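Local coordinates for protein putative NADPH:quinone oxidoreductase (Ralstonia eutropha, PDB 3IUP) that binds NADPH and probably uses it to reduce quinones, as a putative quinone oxidoreductase with an alcohol dehydrogenase GroES-like domain, at residues Val103-Ser108 against Ala113-Thr118; Pro226-Asp231 against Gly251-Gln256. All coordinates share one frame; numbering follows the deposited sequence.

Overall arrangement
The two contacts show how the chemistry of packing can differ with place in a fold. Contact 1 lies at the surface of the GroES-like domain, where the end of a strand meets the loop that follows a short helix; contact 2 is partly buried and joins two helices of the nucleotide-binding domain, close to bound NADPH. The centres of contact 1 and contact 2 are about 51 Å apart, on opposite sides of the chain's centre, and the two share no helix or strand. In each a selenomethionine carries much of the packing. In contact 1 it lies along backbone atoms, whereas in contact 2 it crosses a glutamine side chain, beside a phenylalanine ring that meets a leucine.

Contact 1: Val103-Ser108 against Ala113-Thr118; sequences VEAGSS and ALMGKT
Selenomethionine Met-115 does nearly all the touching here, laying its side chain along the end of strand 98-105. The tight part is short. CE of Met-115 comes to 3.3 Å from the carbonyl O of Val-103, and SE of Met-115 stands 3.8 Å from the carbonyl C of Val-103. SE of Met-115 also lies 3.9 Å from CA of Glu-104 and 4.2 Å from CB of Ala-105, the one apolar side-chain pair between the segments. With CG turned away from the backbone N (chi1 -172°) and the chain bent at chi2 (61°), the selenium is brought back over the strand. The CB bonds of Val-103 and Glu-104 point away from the loop, toward other parts of the chain: Val-103 packs on Leu-36 and Arg-38, and the carboxylate of Glu-104 is held by His-29 through OE1. The looser, solvent side is the turn, where Met-115, Gly-116 and Lys-117 are exposed. Met-115 itself is the second residue of a type II beta turn closed by Lys-117 N to Leu-114 O (2.9 Å), with Gly-116 third at a positive phi of 78°. Gly-116 is also tied by its backbone to Val-102, while Leu-114 packs on Val-35, Cys-138 and Val-140. Val-103 and Glu-104, facing Leu-36, form a classic beta bulge, and the contact joins this strand end to the type II turn within the GroES-like domain.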
ATOM      1  N   VAL A 103      -8.715  17.068 -40.999  1.00 17.74           N
ATOM      2  CA  VAL A 103      -9.368  17.247 -42.293  1.00 18.07           C
ATOM      3  C   VAL A 103     -10.475  18.293 -42.263  1.00 18.86           C
ATOM      4  O   VAL A 103     -10.911  18.741 -43.324  1.00 19.76           O
ATOM      5  CB  VAL A 103      -9.999  15.913 -42.806  1.00 17.80           C
ATOM      6  CG1 VAL A 103      -8.908  14.874 -43.074  1.00 19.50           C
ATOM      7  CG2 VAL A 103     -11.034  15.392 -41.817  1.00 18.34           C
ATOM      8  N   GLU A 104     -10.972  18.660 -41.084  1.00 19.03           N
ATOM      9  CA  GLU A 104     -11.881  19.810 -40.955  1.00 19.91           C
ATOM     10  C   GLU A 104     -11.529  20.534 -39.669  1.00 19.38           C
ATOM     11  O   GLU A 104     -11.162  19.916 -38.675  1.00 17.89           O
ATOM     12  CB  GLU A 104     -13.346  19.392 -40.874  1.00 21.14           C
ATOM     13  CG  GLU A 104     -13.935  18.799 -42.145  1.00 25.18           C
ATOM     14  CD  GLU A 104     -15.425  18.435 -42.019  1.00 31.28           C
ATOM     15  OE1 GLU A 104     -16.191  19.117 -41.298  1.00 34.27           O
ATOM     16  OE2 GLU A 104     -15.829  17.463 -42.685  1.00 35.02           O
ATOM     17  N   ALA A 105     -11.708  21.841 -39.671  1.00 19.02           N
ATOM     18  CA  ALA A 105     -11.419  22.662 -38.497  1.00 18.95           C
ATOM     19  C   ALA A 105     -12.551  23.669 -38.264  1.00 19.35           C
ATOM     20  O   ALA A 105     -13.085  24.270 -39.206  1.00 19.44           O
ATOM     21  CB  ALA A 105     -10.080  23.381 -38.661  1.00 18.57           C
ATOM     22  N   GLY A 106     -12.921  23.837 -36.997  1.00 20.21           N
ATOM     23  CA  GLY A 106     -13.890  24.839 -36.617  1.00 20.59           C
ATOM     24  C   GLY A 106     -13.277  26.213 -36.843  1.00 20.69           C
ATOM     25  O   GLY A 106     -12.077  26.343 -37.135  1.00 20.09           O
ATOM     26  N   SER A 107     -14.096  27.239 -36.673  1.00 20.94           N
ATOM     27  CA  SER A 107     -13.712  28.606 -37.038  1.00 21.19           C
ATOM     28  C   SER A 107     -12.670  29.293 -36.142  1.00 21.44           C
ATOM     29  O   SER A 107     -12.052  30.285 -36.564  1.00 21.28           O
ATOM     30  CB  SER A 107     -14.968  29.486 -37.042  1.00 21.45           C
ATOM     31  OG  SER A 107     -15.536  29.491 -35.740  1.00 23.16           O
ATOM     32  N   SER A 108     -12.492  28.818 -34.913  1.00 21.19           N
ATOM     33  CA  SER A 108     -11.597  29.509 -33.985  1.00 21.91           C
ATOM     34  C   SER A 108     -10.160  29.461 -34.512  1.00 21.10           C
ATOM     35  O   SER A 108      -9.766  28.502 -35.177  1.00 19.74           O
ATOM     36  CB  SER A 108     -11.676  28.909 -32.575  1.00 21.83           C
ATOM     37  OG  SER A 108     -10.953  27.708 -32.486  1.00 24.72           O
ATOM     38  N   ALA A 113      -5.572  26.626 -36.845  1.00 18.27           N
ATOM     39  CA  ALA A 113      -4.112  26.424 -36.859  1.00 19.23           C
ATOM     40  C   ALA A 113      -3.751  24.962 -37.021  1.00 18.87           C
ATOM     41  O   ALA A 113      -2.619  24.622 -37.355  1.00 21.19           O
ATOM     42  CB  ALA A 113      -3.442  27.011 -35.595  1.00 19.33           C
ATOM     43  N   LEU A 114      -4.698  24.075 -36.763  1.00 18.99           N
ATOM     44  CA  LEU A 114      -4.450  22.652 -36.887  1.00 18.98           C
ATOM     45  C   LEU A 114      -4.829  22.095 -38.240  1.00 18.68           C
ATOM     46  O   LEU A 114      -4.523  20.942 -38.546  1.00 18.26           O
ATOM     47  CB  LEU A 114      -5.225  21.909 -35.788  1.00 19.01           C
ATOM     48  CG  LEU A 114      -4.819  22.218 -34.333  1.00 20.27           C
ATOM     49  CD1 LEU A 114      -5.668  21.326 -33.445  1.00 23.75           C
ATOM     50  CD2 LEU A 114      -3.326  22.014 -34.030  1.00 21.04           C
HETATM   51  N   MSE A 115      -5.519  22.871 -39.068  1.00 19.21           N
HETATM   52  CA  MSE A 115      -5.961  22.335 -40.346  1.00 20.22           C
HETATM   53  C   MSE A 115      -4.803  21.693 -41.114  1.00 20.44           C
HETATM   54  O   MSE A 115      -3.731  22.283 -41.270  1.00 20.23           O
HETATM   55  CB  MSE A 115      -6.589  23.422 -41.233  1.00 20.61           C
HETATM   56  CG  MSE A 115      -7.215  22.858 -42.484  1.00 21.30           C
HETATM   57 SE   MSE A 115      -8.659  21.604 -42.197  0.75 22.23          SE
HETATM   58  CE  MSE A 115      -9.154  21.481 -44.089  1.00 27.21           C
ATOM     59  N   GLY A 116      -5.029  20.456 -41.547  1.00 20.59           N
ATOM     60  CA  GLY A 116      -4.068  19.734 -42.357  1.00 20.32           C
ATOM     61  C   GLY A 116      -2.896  19.150 -41.622  1.00 21.18           C
ATOM     62  O   GLY A 116      -2.116  18.417 -42.231  1.00 22.65           O
ATOM     63  N   LYS A 117      -2.801  19.392 -40.316  1.00 20.98           N
ATOM     64  CA  LYS A 117      -1.711  18.870 -39.521  1.00 20.66           C
ATOM     65  C   LYS A 117      -1.933  17.413 -39.120  1.00 21.14           C
ATOM     66  O   LYS A 117      -3.055  16.935 -38.999  1.00 20.20           O
ATOM     67  CB  LYS A 117      -1.515  19.728 -38.286  1.00 21.55           C
ATOM     68  CG  LYS A 117      -1.223  21.212 -38.614  1.00 23.85           C
ATOM     69  CD  LYS A 117       0.143  21.608 -38.252  1.00 28.60           C
ATOM     70  CE  LYS A 117       0.361  23.105 -38.454  1.00 31.91           C
ATOM     71  NZ  LYS A 117       0.393  23.396 -39.896  1.00 33.23           N
ATOM     72  N   THR A 118      -0.809  16.746 -38.913  1.00 20.94           N
ATOM     73  CA  THR A 118      -0.769  15.436 -38.303  1.00 19.88           C
ATOM     74  C   THR A 118      -0.663  15.638 -36.811  1.00 20.24           C
ATOM     75  O   THR A 118       0.290  16.279 -36.308  1.00 20.82           O
ATOM     76  CB  THR A 118       0.403  14.592 -38.867  1.00 19.96           C
ATOM     77  OG1 THR A 118       0.185  14.437 -40.265  1.00 22.40           O
ATOM     78  CG2 THR A 118       0.427  13.189 -38.214  1.00 20.51           C
TER

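Contact 2: Pro226-Asp231 against Gly251-Gln256; sequences PTFMQD and GKLGGQ
Phe-228 and Met-229, in the first turn of helix 228-239, meet Leu-253 and Gln-256 of helix 253-266 in a nucleotide-binding domain of Rossmann type, built on a six-stranded parallel sheet. The Phe-228 ring reaches across with CG anti to the backbone N (chi1 177°), bringing CZ to 3.7 Å from CD1 of Leu-253. At the ring edge, near its plane, Gln-256 OE1 lies 3.7 Å from CE2 of Phe-228, with the amide plane turned 62° from the ring. Selenomethionine Met-229, bent at chi2 and chi3, crosses Gln-256 at about a right angle; its SE is 3.8 Å from both CB and CG of that glutamine. Farther out, Phe-228 rests on Cys-221 of strand 220-222, and Leu-253 on Asp-246 and Thr-248 of strand 243-249. The Leu-253 side chain is about 6 Å from bound NADPH, consistent with a place beside the cofactor pocket. At the start of helix 228-239, Asp-231 OD2 bonds to Ser-225 OG, while Thr-227 OG1 donates to Asp-231 OD1 at 3.0 Å, approaching on the syn side, 27° out of the carboxylate plane.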
ATOM      1  N   PRO A 226      17.027 -18.935 -10.841  1.00 22.07           N
ATOM      2  CA  PRO A 226      17.075 -19.550  -9.500  1.00 22.14           C
ATOM      3  C   PRO A 226      17.780 -18.712  -8.472  1.00 22.12           C
ATOM      4  O   PRO A 226      17.673 -19.013  -7.301  1.00 23.33           O
ATOM      5  CB  PRO A 226      17.866 -20.858  -9.722  1.00 22.69           C
ATOM      6  CG  PRO A 226      18.651 -20.581 -10.998  1.00 22.54           C
ATOM      7  CD  PRO A 226      17.713 -19.776 -11.837  1.00 22.82           C
ATOM      8  N   THR A 227      18.484 -17.675  -8.867  1.00 22.06           N
ATOM      9  CA  THR A 227      19.085 -16.757  -7.889  1.00 23.08           C
ATOM     10  C   THR A 227      18.450 -15.349  -7.916  1.00 21.50           C
ATOM     11  O   THR A 227      19.112 -14.372  -7.572  1.00 22.15           O
ATOM     12  CB  THR A 227      20.578 -16.580  -8.139  1.00 24.04           C
ATOM     13  OG1 THR A 227      20.773 -16.189  -9.498  1.00 24.13           O
ATOM     14  CG2 THR A 227      21.368 -17.927  -7.866  1.00 26.34           C
ATOM     15  N   PHE A 228      17.203 -15.261  -8.358  1.00 20.99           N
ATOM     16  CA  PHE A 228      16.491 -13.968  -8.512  1.00 20.28           C
ATOM     17  C   PHE A 228      16.620 -13.074  -7.285  1.00 19.75           C
ATOM     18  O   PHE A 228      16.994 -11.905  -7.401  1.00 17.80           O
ATOM     19  CB  PHE A 228      15.009 -14.250  -8.803  1.00 19.48           C
ATOM     20  CG  PHE A 228      14.155 -13.004  -8.921  1.00 20.84           C
ATOM     21  CD1 PHE A 228      14.487 -12.012  -9.820  1.00 21.49           C
ATOM     22  CD2 PHE A 228      13.032 -12.828  -8.115  1.00 24.29           C
ATOM     23  CE1 PHE A 228      13.707 -10.847  -9.937  1.00 21.37           C
ATOM     24  CE2 PHE A 228      12.256 -11.681  -8.240  1.00 21.14           C
ATOM     25  CZ  PHE A 228      12.606 -10.702  -9.137  1.00 20.50           C
HETATM   26  N   MSE A 229      16.301 -13.603  -6.111  1.00 19.47           N
HETATM   27  CA  MSE A 229      16.311 -12.768  -4.893  1.00 20.83           C
HETATM   28  C   MSE A 229      17.714 -12.224  -4.598  1.00 21.69           C
HETATM   29  O   MSE A 229      17.898 -11.048  -4.293  1.00 19.68           O
HETATM   30  CB  MSE A 229      15.700 -13.475  -3.669  1.00 21.29           C
HETATM   31  CG  MSE A 229      14.330 -13.999  -3.849  1.00 21.08           C
HETATM   32 SE   MSE A 229      13.008 -12.484  -4.018  0.75 20.46          SE
HETATM   33  CE  MSE A 229      12.763 -12.241  -2.116  1.00 23.96           C
ATOM     34  N   GLN A 230      18.736 -13.067  -4.729  1.00 21.86           N
ATOM     35  CA  GLN A 230      20.078 -12.561  -4.612  1.00 22.83           C
ATOM     36  C   GLN A 230      20.451 -11.520  -5.668  1.00 21.03           C
ATOM     37  O   GLN A 230      21.076 -10.509  -5.353  1.00 20.02           O
ATOM     38  CB  GLN A 230      21.043 -13.733  -4.661  1.00 24.10           C
ATOM     39  CG  GLN A 230      22.516 -13.406  -4.695  1.00 28.25           C
ATOM     40  CD  GLN A 230      23.315 -14.702  -4.886  1.00 35.42           C
ATOM     41  OE1 GLN A 230      22.974 -15.733  -4.285  1.00 40.04           O
ATOM     42  NE2 GLN A 230      24.294 -14.686  -5.784  1.00 38.87           N
ATOM     43  N   ASP A 231      20.093 -11.780  -6.930  1.00 21.06           N
ATOM     44  CA  ASP A 231      20.414 -10.863  -8.034  1.00 21.56           C
ATOM     45  C   ASP A 231      19.720  -9.494  -7.778  1.00 19.71           C
ATOM     46  O   ASP A 231      20.311  -8.437  -7.946  1.00 18.24           O
ATOM     47  CB  ASP A 231      19.837 -11.361  -9.378  1.00 22.93           C
ATOM     48  CG  ASP A 231      20.279 -12.772  -9.794  1.00 28.98           C
ATOM     49  OD1 ASP A 231      21.339 -13.261  -9.331  1.00 28.38           O
ATOM     50  OD2 ASP A 231      19.518 -13.375 -10.644  1.00 31.70           O
ATOM     51  N   GLY A 251       0.206 -11.892  -7.861  1.00 18.30           N
ATOM     52  CA  GLY A 251       1.324 -12.685  -7.505  1.00 18.88           C
ATOM     53  C   GLY A 251       2.251 -12.079  -6.461  1.00 19.52           C
ATOM     54  O   GLY A 251       1.823 -11.319  -5.587  1.00 18.67           O
ATOM     55  N   LYS A 252       3.520 -12.428  -6.565  1.00 20.03           N
ATOM     56  CA  LYS A 252       4.446 -12.220  -5.473  1.00 19.50           C
ATOM     57  C   LYS A 252       5.486 -11.137  -5.675  1.00 17.93           C
ATOM     58  O   LYS A 252       6.247 -10.857  -4.730  1.00 16.91           O
ATOM     59  CB  LYS A 252       5.183 -13.531  -5.211  1.00 21.42           C
ATOM     60  CG  LYS A 252       4.260 -14.571  -4.626  1.00 24.37           C
ATOM     61  CD  LYS A 252       5.047 -15.847  -4.302  1.00 30.33           C
ATOM     62  CE  LYS A 252       4.133 -16.989  -3.899  1.00 34.22           C
ATOM     63  NZ  LYS A 252       4.938 -18.109  -3.307  1.00 39.59           N
ATOM     64  N   LEU A 253       5.557 -10.574  -6.872  1.00 19.19           N
ATOM     65  CA  LEU A 253       6.678  -9.731  -7.258  1.00 19.70           C
ATOM     66  C   LEU A 253       6.764  -8.450  -6.402  1.00 19.07           C
ATOM     67  O   LEU A 253       7.835  -8.048  -5.975  1.00 18.51           O
ATOM     68  CB  LEU A 253       6.592  -9.361  -8.727  1.00 22.14           C
ATOM     69  CG  LEU A 253       7.809  -8.944  -9.476  1.00 24.00           C
ATOM     70  CD1 LEU A 253       9.038  -9.770  -9.109  1.00 21.08           C
ATOM     71  CD2 LEU A 253       7.439  -9.044 -10.988  1.00 18.91           C
ATOM     72  N   GLY A 254       5.609  -7.872  -6.094  1.00 18.20           N
ATOM     73  CA  GLY A 254       5.625  -6.647  -5.274  1.00 17.99           C
ATOM     74  C   GLY A 254       6.280  -6.868  -3.925  1.00 17.38           C
ATOM     75  O   GLY A 254       7.133  -6.057  -3.477  1.00 15.99           O
ATOM     76  N   GLY A 255       5.887  -7.940  -3.225  1.00 15.52           N
ATOM     77  CA  GLY A 255       6.467  -8.242  -1.944  1.00 16.02           C
ATOM     78  C   GLY A 255       7.926  -8.663  -2.018  1.00 16.14           C
ATOM     79  O   GLY A 255       8.746  -8.318  -1.153  1.00 15.83           O
ATOM     80  N   GLN A 256       8.251  -9.424  -3.069  1.00 14.82           N
ATOM     81  CA  GLN A 256       9.644  -9.755  -3.315  1.00 14.38           C
ATOM     82  C   GLN A 256      10.517  -8.517  -3.407  1.00 14.34           C
ATOM     83  O   GLN A 256      11.588  -8.490  -2.815  1.00 14.47           O
ATOM     84  CB  GLN A 256       9.771 -10.606  -4.538  1.00 15.04           C
ATOM     85  CG  GLN A 256       9.293 -12.017  -4.258  1.00 18.04           C
ATOM     86  CD  GLN A 256       9.171 -12.858  -5.508  1.00 21.78           C
ATOM     87  OE1 GLN A 256       8.962 -12.349  -6.593  1.00 20.66           O
ATOM     88  NE2 GLN A 256       9.198 -14.169  -5.327  1.00 26.34           N
TER